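Local coordinates for protein fusarinine C esterase sidJ (Aspergillus fumigatus, PDB 6GUP) that hydrolyses the ester bonds of the fungal siderophore fusarinine C, releasing fusarinine and iron, and does not act on its triacetylated relative, at residues H17-Y28 against S68-S76; S53-L62 against R338-L349. All coordinates share one frame; numbering follows the deposited sequence.

Both contacts build the alpha/beta-hydrolase core, and their centres lie about 20 Å apart. Interaction 1 pairs strand 24-28 with strand 67-72 near one edge of the central sheet; interaction 2 packs helix 55-61 against helix 335-353 over the same sheet. They meet where helix 55-61 lies on strand 67-72, which follows it in the chain: Tyr28 CD2 is 3.7 Å from Ala59 CB, and Leu69 CD2 is 3.8 Å from Leu55 CD1. Leu74 of interaction 1 and Tyr54 of interaction 2 lie near, without touching, a probable nucleophile elbow at Ser123, which with His327 and Asp286 probably forms a Ser-His-Asp triad; Tyr54 alone of the two is also near the triad residues.

Interaction 1: residues H17-Y28 against S68-S76; sequences HHYTETLVTFEY and SLFTLTLTS
Thr25 and Phe26 both bind the carbonyl oxygen of Thr71, at the middle of an antiparallel pairing between strands 24-28 and 68-72. Thr25 OG1 comes to Thr71 O at 2.6 Å from above the carbonyl plane, while Phe26 N arrives from the opposite face of that plane. With OG1 anti to the backbone N (chi1 180°), the Thr25 hydroxyl is brought across to this acceptor on the neighbouring strand. Farther along, Thr73 OG1 acts like a backbone carbonyl, accepting a nearly straight bond from Val24 N at 3.0 Å, and Tyr19 reaches back from the hairpin turn to give its phenol OH to Thr73 O at 2.7 Å.

On the face carrying Glu27 and Phe70, the extended Glu27 chain runs alongside the Phe70 ring. Its CG lies over the ring face, 3.9 Å from the centroid, in a CH-pi contact, and the carboxylate is turned only 18° from the ring plane. Glutamate suits the place because its methylenes cover an aromatic while its oxygens go on to polar partners: OE2 accepts from Ser68 OG at 3.0 Å, and OE1 from His17 NE2, also at 3.0 Å. On the other face, Leu69 CD2 sits over one side of the Tyr28 ring, 4.1 Å from its centroid, and Phe26 CE2 lies over the opposite side.

Helix 86-108 supplies the second shell: Tyr99 OH bonds His17 ND1, and Lys104 NZ bonds Ser68 OG. Helix 55-61 packs on the Tyr28 face, and Leu16 of the second subunit packs on Phe26. Held by His17 and Ser68, the buried Glu27 carboxylate is probably ionised, and the positive charge of Lys104, from helix 86-108, would help to balance it.

Interaction 2: residues S53-L62 against R338-L349; sequences SYLADLAHAL and RNFLVNKVLGYL
Tyr54 and Arg338 open a helix-helix contact of the alpha/beta-hydrolase fold, in which helix 55-61 and the C-terminal helix 335-353 lie together on the central sheet. Their local axes approach to 9.8 Å and are inclined at 45°, leaving room for branched side chains between them.

Bumps come from both helices. Val342 enters beside the small Ala61: its CG1 branch, anti to the backbone N, meets Ala61 CB at 3.5 Å, while CG2 leans toward the backbone at Leu58 N. Alanine suits this position because a bare methyl lets the valine come close to the helix. Leu346 fits around the same methyl from the next turn and also touches Leu62, with CD1 3.8 Å from Leu62 CD2. In return, Leu58 pushes its CD1 among Val342, Val345 and Leu346, coming to 3.8 Å from Val345 CG1. Leu62 CD2 fits between Leu346 and Leu349 in the same manner. Beneath this apolar seam lies the sheet, with Met120 touching Val345 and Leu39 touching Leu58.

At the other end Tyr54 offers a flat surface. Leu341 CD2 rests over the centre of its ring, 3.8 Å from the centroid and only 9° off the normal, while Ser53 OG lies over the opposite face; the phenol OH bonds Gln163. Arg338 folds its aliphatic part against Tyr54, its CD 3.6 Å from Tyr54 CB, and its NH2 is held by the carbonyls of Leu329 and Asn331. A bend at chi3 (-55°) turns the guanidinium toward Asp57, whose OD2 lies at the guanidinium edge, in its plane, and takes a salt-bridging hydrogen bond from Arg338 NE at 3.1 Å on its syn side, somewhat out of the carboxylate plane.

Interaction 1: residues H17-Y28 against S68-S76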
loop_
_atom_site.group_PDB
_atom_site.type_symbol
_atom_site.label_atom_id
_atom_site.label_comp_id
_atom_site.label_asym_id
_atom_site.label_seq_id
_atom_site.Cartn_x
_atom_site.Cartn_y
_atom_site.Cartn_z
ATOM N N HIS A 17 -7.191 7.192 -8.768
ATOM C CA HIS A 17 -6.314 7.691 -9.827
ATOM C C HIS A 17 -4.965 6.988 -9.799
ATOM O O HIS A 17 -4.578 6.420 -8.784
ATOM C CB HIS A 17 -6.064 9.185 -9.650
ATOM C CG HIS A 17 -7.312 10.004 -9.566
ATOM N ND1 HIS A 17 -7.862 10.634 -10.661
ATOM C CD2 HIS A 17 -8.115 10.300 -8.517
ATOM C CE1 HIS A 17 -8.951 11.281 -10.290
ATOM N NE2 HIS A 17 -9.127 11.096 -8.994
ATOM N N HIS A 18 -4.262 7.048 -10.925
ATOM C CA HIS A 18 -2.871 6.612 -11.030
ATOM C C HIS A 18 -2.019 7.828 -11.387
ATOM O O HIS A 18 -2.061 8.297 -12.525
ATOM C CB HIS A 18 -2.730 5.527 -12.106
ATOM C CG HIS A 18 -2.845 4.131 -11.580
ATOM N ND1 HIS A 18 -1.755 3.303 -11.427
ATOM C CD2 HIS A 18 -3.920 3.417 -11.173
ATOM C CE1 HIS A 18 -2.154 2.140 -10.947
ATOM N NE2 HIS A 18 -3.463 2.182 -10.783
ATOM N N TYR A 19 -1.268 8.347 -10.413
ATOM C CA TYR A 19 -0.346 9.467 -10.660
ATOM C C TYR A 19 1.025 8.997 -11.180
ATOM O O TYR A 19 1.740 9.766 -11.824
ATOM C CB TYR A 19 -0.236 10.401 -9.438
ATOM C CG TYR A 19 0.545 9.892 -8.244
ATOM C CD1 TYR A 19 1.919 10.113 -8.142
ATOM C CD2 TYR A 19 -0.096 9.239 -7.189
ATOM C CE1 TYR A 19 2.639 9.666 -7.043
ATOM C CE2 TYR A 19 0.616 8.792 -6.082
ATOM C CZ TYR A 19 1.982 9.008 -6.014
ATOM O OH TYR A 19 2.691 8.571 -4.921
ATOM N N THR A 20 1.384 7.746 -10.885
ATOM C CA THR A 20 2.404 7.008 -11.645
ATOM C C THR A 20 1.780 5.681 -12.082
ATOM O O THR A 20 0.619 5.408 -11.769
ATOM C CB THR A 20 3.696 6.743 -10.830
ATOM O OG1 THR A 20 3.473 5.705 -9.866
ATOM C CG2 THR A 20 4.175 8.006 -10.123
ATOM N N GLU A 21 2.546 4.861 -12.798
ATOM C CA GLU A 21 2.087 3.520 -13.183
ATOM C C GLU A 21 1.950 2.593 -11.965
ATOM O O GLU A 21 1.089 1.712 -11.952
ATOM C CB GLU A 21 3.028 2.892 -14.222
ATOM C CG GLU A 21 3.128 3.640 -15.549
ATOM C CD GLU A 21 1.862 3.559 -16.386
ATOM O OE1 GLU A 21 1.826 2.748 -17.336
ATOM O OE2 GLU A 21 0.902 4.306 -16.097
ATOM N N THR A 22 2.790 2.812 -10.950
ATOM C CA THR A 22 2.810 2.006 -9.722
ATOM C C THR A 22 1.974 2.598 -8.576
ATOM O O THR A 22 1.421 1.846 -7.771
ATOM C CB THR A 22 4.265 1.830 -9.225
ATOM O OG1 THR A 22 5.076 1.315 -10.288
ATOM C CG2 THR A 22 4.346 0.875 -8.028
ATOM N N LEU A 23 1.885 3.928 -8.501
ATOM C CA LEU A 23 1.339 4.615 -7.323
ATOM C C LEU A 23 -0.013 5.267 -7.601
ATOM O O LEU A 23 -0.244 5.794 -8.694
ATOM C CB LEU A 23 2.342 5.658 -6.819
ATOM C CG LEU A 23 3.739 5.113 -6.484
ATOM C CD1 LEU A 23 4.744 6.238 -6.287
ATOM C CD2 LEU A 23 3.695 4.212 -5.257
ATOM N N VAL A 24 -0.890 5.237 -6.595
ATOM C CA VAL A 24 -2.273 5.715 -6.725
ATOM C C VAL A 24 -2.615 6.809 -5.721
ATOM O O VAL A 24 -1.982 6.925 -4.666
ATOM C CB VAL A 24 -3.314 4.570 -6.581
ATOM C CG1 VAL A 24 -3.160 3.569 -7.714
ATOM C CG2 VAL A 24 -3.223 3.865 -5.228
ATOM N N THR A 25 -3.623 7.603 -6.071
ATOM C CA THR A 25 -4.228 8.561 -5.150
ATOM C C THR A 25 -5.753 8.444 -5.241
ATOM O O THR A 25 -6.311 8.406 -6.341
ATOM C CB THR A 25 -3.734 10.013 -5.389
ATOM O OG1 THR A 25 -4.366 10.902 -4.459
ATOM C CG2 THR A 25 -4.012 10.498 -6.811
ATOM N N PHE A 26 -6.404 8.350 -4.080
ATOM C CA PHE A 26 -7.857 8.186 -3.995
ATOM C C PHE A 26 -8.526 9.521 -3.674
ATOM O O PHE A 26 -8.260 10.113 -2.628
ATOM C CB PHE A 26 -8.223 7.149 -2.930
ATOM C CG PHE A 26 -9.701 7.046 -2.669
ATOM C CD1 PHE A 26 -10.549 6.454 -3.602
ATOM C CD2 PHE A 26 -10.252 7.551 -1.494
ATOM C CE1 PHE A 26 -11.915 6.365 -3.362
ATOM C CE2 PHE A 26 -11.615 7.462 -1.251
ATOM C CZ PHE A 26 -12.447 6.868 -2.186
ATOM N N GLU A 27 -9.403 9.966 -4.572
ATOM C CA GLU A 27 -10.159 11.206 -4.406
ATOM C C GLU A 27 -11.518 10.886 -3.800
ATOM O O GLU A 27 -12.262 10.088 -4.360
ATOM C CB GLU A 27 -10.357 11.882 -5.764
ATOM C CG GLU A 27 -11.042 13.244 -5.706
ATOM C CD GLU A 27 -11.260 13.870 -7.073
ATOM O OE1 GLU A 27 -11.132 13.170 -8.102
ATOM O OE2 GLU A 27 -11.570 15.078 -7.120
ATOM N N TYR A 28 -11.851 11.530 -2.683
ATOM C CA TYR A 28 -13.147 11.341 -2.029
ATOM C C TYR A 28 -14.146 12.247 -2.727
ATOM O O TYR A 28 -13.944 13.461 -2.776
ATOM C CB TYR A 28 -13.090 11.712 -0.543
ATOM C CG TYR A 28 -12.258 10.781 0.313
ATOM C CD1 TYR A 28 -10.867 10.759 0.207
ATOM C CD2 TYR A 28 -12.856 9.936 1.249
ATOM C CE1 TYR A 28 -10.099 9.916 0.994
ATOM C CE2 TYR A 28 -12.091 9.090 2.041
ATOM C CZ TYR A 28 -10.715 9.081 1.908
ATOM O OH TYR A 28 -9.957 8.242 2.691
ATOM N N SER A 68 -11.900 19.103 -2.879
ATOM C CA SER A 68 -11.991 17.640 -2.843
ATOM C C SER A 68 -10.761 17.075 -2.132
ATOM O O SER A 68 -9.646 17.571 -2.312
ATOM C CB SER A 68 -12.128 17.054 -4.252
ATOM O OG SER A 68 -10.913 17.126 -4.974
ATOM N N LEU A 69 -10.982 16.038 -1.329
ATOM C CA LEU A 69 -9.936 15.423 -0.514
ATOM C C LEU A 69 -9.254 14.298 -1.289
ATOM O O LEU A 69 -9.931 13.466 -1.891
ATOM C CB LEU A 69 -10.550 14.868 0.777
ATOM C CG LEU A 69 -9.650 14.129 1.773
ATOM C CD1 LEU A 69 -8.585 15.049 2.348
ATOM C CD2 LEU A 69 -10.497 13.538 2.887
ATOM N N PHE A 70 -7.920 14.285 -1.263
ATOM C CA PHE A 70 -7.114 13.191 -1.811
ATOM C C PHE A 70 -6.285 12.541 -0.710
ATOM O O PHE A 70 -5.805 13.222 0.197
ATOM C CB PHE A 70 -6.141 13.702 -2.872
ATOM C CG PHE A 70 -6.791 14.125 -4.156
ATOM C CD1 PHE A 70 -7.393 15.372 -4.263
ATOM C CD2 PHE A 70 -6.770 13.293 -5.271
ATOM C CE1 PHE A 70 -7.981 15.776 -5.452
ATOM C CE2 PHE A 70 -7.352 13.693 -6.465
ATOM C CZ PHE A 70 -7.963 14.934 -6.555
ATOM N N THR A 71 -6.123 11.224 -0.808
ATOM C CA THR A 71 -5.114 10.477 -0.053
ATOM C C THR A 71 -4.283 9.711 -1.075
ATOM O O THR A 71 -4.714 9.563 -2.219
ATOM C CB THR A 71 -5.754 9.495 0.943
ATOM O OG1 THR A 71 -6.636 8.603 0.248
ATOM C CG2 THR A 71 -6.537 10.247 2.008
ATOM N N LEU A 72 -3.100 9.234 -0.685
ATOM C CA LEU A 72 -2.203 8.572 -1.643
ATOM C C LEU A 72 -1.320 7.482 -1.056
ATOM O O LEU A 72 -1.120 7.402 0.159
ATOM C CB LEU A 72 -1.325 9.604 -2.370
ATOM C CG LEU A 72 -0.013 10.073 -1.723
ATOM C CD1 LEU A 72 0.720 11.022 -2.657
ATOM C CD2 LEU A 72 -0.256 10.724 -0.371
ATOM N N THR A 73 -0.794 6.654 -1.959
ATOM C CA THR A 73 0.240 5.679 -1.648
ATOM C C THR A 73 1.592 6.218 -2.090
ATOM O O THR A 73 1.695 6.928 -3.095
ATOM C CB THR A 73 0.001 4.334 -2.362
ATOM O OG1 THR A 73 -0.031 4.528 -3.784
ATOM C CG2 THR A 73 -1.304 3.706 -1.901
ATOM N N LEU A 74 2.618 5.877 -1.317
ATOM C CA LEU A 74 4.009 6.152 -1.645
ATOM C C LEU A 74 4.714 4.798 -1.712
ATOM O O LEU A 74 4.093 3.764 -1.456
ATOM C CB LEU A 74 4.635 7.035 -0.559
ATOM C CG LEU A 74 3.888 8.325 -0.192
ATOM C CD1 LEU A 74 4.419 8.913 1.107
ATOM C CD2 LEU A 74 3.973 9.347 -1.316
ATOM N N THR A 75 5.999 4.797 -2.055
ATOM C CA THR A 75 6.817 3.582 -1.951
ATOM C C THR A 75 7.009 3.224 -0.471
ATOM O O THR A 75 7.038 2.046 -0.112
ATOM C CB THR A 75 8.189 3.756 -2.637
ATOM O OG1 THR A 75 7.995 4.092 -4.016
ATOM C CG2 THR A 75 9.030 2.475 -2.548
ATOM N N SER A 76 7.124 4.249 0.373
ATOM C CA SER A 76 7.237 4.073 1.823
ATOM C C SER A 76 5.974 3.526 2.503
ATOM O O SER A 76 6.052 3.043 3.636
ATOM C CB SER A 76 7.638 5.393 2.475
ATOM O OG SER A 76 8.873 5.839 1.954
HETATM O O HOH W 1 0.534 1.926 -5.046
HETATM O O HOH W 2 -13.776 15.224 -0.756
#

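Interaction 2: residues S53-L62 against R338-L349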
loop_
_atom_site.group_PDB
_atom_site.type_symbol
_atom_site.label_atom_id
_atom_site.label_comp_id
_atom_site.label_asym_id
_atom_site.label_seq_id
_atom_site.Cartn_x
_atom_site.Cartn_y
_atom_site.Cartn_z
ATOM N N SER A 53 -9.028 7.478 11.384
ATOM C CA SER A 53 -9.071 8.685 12.221
ATOM C C SER A 53 -10.289 9.601 11.947
ATOM O O SER A 53 -11.431 9.182 12.156
ATOM C CB SER A 53 -7.731 9.441 12.129
ATOM O OG SER A 53 -7.520 10.001 10.844
ATOM N N TYR A 54 -10.040 10.816 11.454
ATOM C CA TYR A 54 -11.076 11.841 11.233
ATOM C C TYR A 54 -11.368 12.035 9.743
ATOM O O TYR A 54 -12.082 12.968 9.363
ATOM C CB TYR A 54 -10.643 13.183 11.855
ATOM C CG TYR A 54 -9.234 13.608 11.480
ATOM C CD1 TYR A 54 -8.962 14.221 10.253
ATOM C CD2 TYR A 54 -8.166 13.367 12.345
ATOM C CE1 TYR A 54 -7.670 14.591 9.908
ATOM C CE2 TYR A 54 -6.873 13.732 12.009
ATOM C CZ TYR A 54 -6.629 14.343 10.793
ATOM O OH TYR A 54 -5.346 14.704 10.467
ATOM N N LEU A 55 -10.839 11.141 8.908
ATOM C CA LEU A 55 -10.816 11.351 7.459
ATOM C C LEU A 55 -12.211 11.268 6.839
ATOM O O LEU A 55 -12.524 12.018 5.912
ATOM C CB LEU A 55 -9.861 10.347 6.789
ATOM C CG LEU A 55 -8.951 10.793 5.641
ATOM C CD1 LEU A 55 -8.416 12.207 5.819
ATOM C CD2 LEU A 55 -7.796 9.808 5.525
ATOM N N ALA A 56 -13.038 10.360 7.358
ATOM C CA ALA A 56 -14.432 10.233 6.928
ATOM C C ALA A 56 -15.242 11.490 7.247
ATOM O O ALA A 56 -15.997 11.972 6.402
ATOM C CB ALA A 56 -15.079 9.018 7.578
ATOM N N ASP A 57 -15.075 12.008 8.465
ATOM C CA ASP A 57 -15.742 13.246 8.893
ATOM C C ASP A 57 -15.280 14.463 8.088
ATOM O O ASP A 57 -16.086 15.346 7.789
ATOM C CB ASP A 57 -15.514 13.502 10.394
ATOM C CG ASP A 57 -16.196 12.465 11.289
ATOM O OD1 ASP A 57 -16.994 11.644 10.788
ATOM O OD2 ASP A 57 -15.928 12.476 12.508
ATOM N N LEU A 58 -13.991 14.502 7.747
ATOM C CA LEU A 58 -13.435 15.568 6.907
ATOM C C LEU A 58 -14.021 15.530 5.494
ATOM O O LEU A 58 -14.431 16.562 4.967
ATOM C CB LEU A 58 -11.902 15.474 6.852
ATOM C CG LEU A 58 -11.132 16.503 6.011
ATOM C CD1 LEU A 58 -11.477 17.936 6.396
ATOM C CD2 LEU A 58 -9.636 16.267 6.144
ATOM N N ALA A 59 -14.060 14.340 4.895
ATOM C CA ALA A 59 -14.670 14.146 3.571
ATOM C C ALA A 59 -16.152 14.533 3.555
ATOM O O ALA A 59 -16.619 15.164 2.604
ATOM C CB ALA A 59 -14.498 12.705 3.110
ATOM N N HIS A 60 -16.877 14.153 4.608
ATOM C CA HIS A 60 -18.285 14.536 4.782
ATOM C C HIS A 60 -18.466 16.057 4.886
ATOM O O HIS A 60 -19.406 16.611 4.312
ATOM C CB HIS A 60 -18.878 13.845 6.020
ATOM C CG HIS A 60 -20.327 14.145 6.252
ATOM N ND1 HIS A 60 -21.294 13.937 5.293
ATOM C CD2 HIS A 60 -20.973 14.628 7.339
ATOM C CE1 HIS A 60 -22.473 14.287 5.776
ATOM N NE2 HIS A 60 -22.307 14.709 7.017
ATOM N N ALA A 61 -17.564 16.716 5.614
ATOM C CA ALA A 61 -17.597 18.176 5.782
ATOM C C ALA A 61 -17.215 18.950 4.513
ATOM O O ALA A 61 -17.709 20.060 4.298
ATOM C CB ALA A 61 -16.700 18.595 6.939
ATOM N N LEU A 62 -16.338 18.374 3.687
ATOM C CA LEU A 62 -15.916 19.000 2.422
ATOM C C LEU A 62 -16.883 18.785 1.237
ATOM O O LEU A 62 -16.632 19.308 0.149
ATOM C CB LEU A 62 -14.507 18.522 2.031
ATOM C CG LEU A 62 -13.347 18.859 2.978
ATOM C CD1 LEU A 62 -12.084 18.134 2.536
ATOM C CD2 LEU A 62 -13.097 20.357 3.067
ATOM N N ARG A 338 -12.642 15.691 17.253
ATOM C CA ARG A 338 -12.683 15.460 15.800
ATOM C C ARG A 338 -13.462 16.551 15.084
ATOM O O ARG A 338 -12.980 17.117 14.104
ATOM C CB ARG A 338 -13.311 14.107 15.446
ATOM C CG ARG A 338 -12.334 12.947 15.381
ATOM C CD ARG A 338 -12.847 11.862 14.445
ATOM N NE ARG A 338 -14.186 11.402 14.813
ATOM C CZ ARG A 338 -14.473 10.608 15.848
ATOM N NH1 ARG A 338 -15.739 10.263 16.074
ATOM N NH2 ARG A 338 -13.521 10.154 16.663
ATOM N N ASN A 339 -14.667 16.834 15.578
ATOM C CA ASN A 339 -15.520 17.875 14.994
ATOM C C ASN A 339 -14.839 19.241 15.023
ATOM O O ASN A 339 -14.931 20.003 14.059
ATOM C CB ASN A 339 -16.862 17.962 15.723
ATOM C CG ASN A 339 -17.876 18.806 14.972
ATOM O OD1 ASN A 339 -18.265 18.472 13.852
ATOM N ND2 ASN A 339 -18.308 19.903 15.584
ATOM N N PHE A 340 -14.164 19.537 16.132
ATOM C CA PHE A 340 -13.407 20.779 16.268
ATOM C C PHE A 340 -12.248 20.835 15.276
ATOM O O PHE A 340 -12.079 21.835 14.579
ATOM C CB PHE A 340 -12.879 20.940 17.693
ATOM C CG PHE A 340 -12.262 22.280 17.954
ATOM C CD1 PHE A 340 -13.064 23.397 18.164
ATOM C CD2 PHE A 340 -10.883 22.434 17.974
ATOM C CE1 PHE A 340 -12.499 24.641 18.399
ATOM C CE2 PHE A 340 -10.310 23.673 18.208
ATOM C CZ PHE A 340 -11.119 24.779 18.420
ATOM N N LEU A 341 -11.470 19.754 15.215
ATOM C CA LEU A 341 -10.345 19.639 14.278
ATOM C C LEU A 341 -10.795 19.859 12.838
ATOM O O LEU A 341 -10.170 20.621 12.102
ATOM C CB LEU A 341 -9.670 18.269 14.402
ATOM C CG LEU A 341 -8.376 18.055 13.600
ATOM C CD1 LEU A 341 -7.448 17.106 14.343
ATOM C CD2 LEU A 341 -8.622 17.539 12.183
ATOM N N VAL A 342 -11.877 19.186 12.450
ATOM C CA VAL A 342 -12.429 19.304 11.098
ATOM C C VAL A 342 -12.865 20.745 10.814
ATOM O O VAL A 342 -12.611 21.265 9.727
ATOM C CB VAL A 342 -13.604 18.318 10.864
ATOM C CG1 VAL A 342 -14.308 18.592 9.538
ATOM C CG2 VAL A 342 -13.105 16.879 10.884
ATOM N N ASN A 343 -13.510 21.380 11.793
ATOM C CA ASN A 343 -13.916 22.788 11.669
ATOM C C ASN A 343 -12.729 23.744 11.509
ATOM O O ASN A 343 -12.833 24.728 10.776
ATOM C CB ASN A 343 -14.798 23.224 12.854
ATOM C CG ASN A 343 -16.241 22.763 12.713
ATOM O OD1 ASN A 343 -16.853 22.906 11.653
ATOM N ND2 ASN A 343 -16.798 22.223 13.791
ATOM N N LYS A 344 -11.612 23.457 12.183
ATOM C CA LYS A 344 -10.389 24.256 12.014
ATOM C C LYS A 344 -9.806 24.117 10.605
ATOM O O LYS A 344 -9.287 25.089 10.055
ATOM C CB LYS A 344 -9.312 23.881 13.043
ATOM C CG LYS A 344 -9.638 24.137 14.515
ATOM C CD LYS A 344 -10.213 25.520 14.808
ATOM C CE LYS A 344 -11.733 25.497 14.911
ATOM N NZ LYS A 344 -12.300 26.837 15.220
ATOM N N VAL A 345 -9.885 22.912 10.035
ATOM C CA VAL A 345 -9.422 22.672 8.661
ATOM C C VAL A 345 -10.288 23.438 7.656
ATOM O O VAL A 345 -9.756 24.105 6.771
ATOM C CB VAL A 345 -9.383 21.161 8.314
ATOM C CG1 VAL A 345 -9.122 20.936 6.827
ATOM C CG2 VAL A 345 -8.314 20.461 9.141
ATOM N N LEU A 346 -11.610 23.340 7.796
ATOM C CA LEU A 346 -12.542 24.083 6.925
ATOM C C LEU A 346 -12.367 25.603 7.025
ATOM O O LEU A 346 -12.460 26.302 6.014
ATOM C CB LEU A 346 -14.005 23.697 7.200
ATOM C CG LEU A 346 -14.556 22.546 6.350
ATOM C CD1 LEU A 346 -13.863 21.225 6.653
ATOM C CD2 LEU A 346 -16.058 22.413 6.554
ATOM N N GLY A 347 -12.111 26.099 8.236
ATOM C CA GLY A 347 -11.822 27.520 8.462
ATOM C C GLY A 347 -10.527 27.980 7.812
ATOM O O GLY A 347 -10.464 29.075 7.252
ATOM N N TYR A 348 -9.495 27.139 7.899
ATOM C CA TYR A 348 -8.222 27.367 7.206
ATOM C C TYR A 348 -8.416 27.415 5.686
ATOM O O TYR A 348 -7.913 28.322 5.018
ATOM C CB TYR A 348 -7.216 26.266 7.579
ATOM C CG TYR A 348 -5.891 26.343 6.855
ATOM C CD1 TYR A 348 -5.704 25.709 5.623
ATOM C CD2 TYR A 348 -4.821 27.043 7.403
ATOM C CE1 TYR A 348 -4.491 25.781 4.957
ATOM C CE2 TYR A 348 -3.601 27.119 6.746
ATOM C CZ TYR A 348 -3.444 26.486 5.525
ATOM O OH TYR A 348 -2.244 26.557 4.869
ATOM N N LEU A 349 -9.138 26.430 5.155
ATOM C CA LEU A 349 -9.422 26.349 3.716
ATOM C C LEU A 349 -10.334 27.478 3.211
ATOM O O LEU A 349 -10.170 27.940 2.079
ATOM C CB LEU A 349 -10.030 24.983 3.362
ATOM C CG LEU A 349 -9.147 23.738 3.543
ATOM C CD1 LEU A 349 -9.968 22.483 3.290
ATOM C CD2 LEU A 349 -7.923 23.758 2.639
#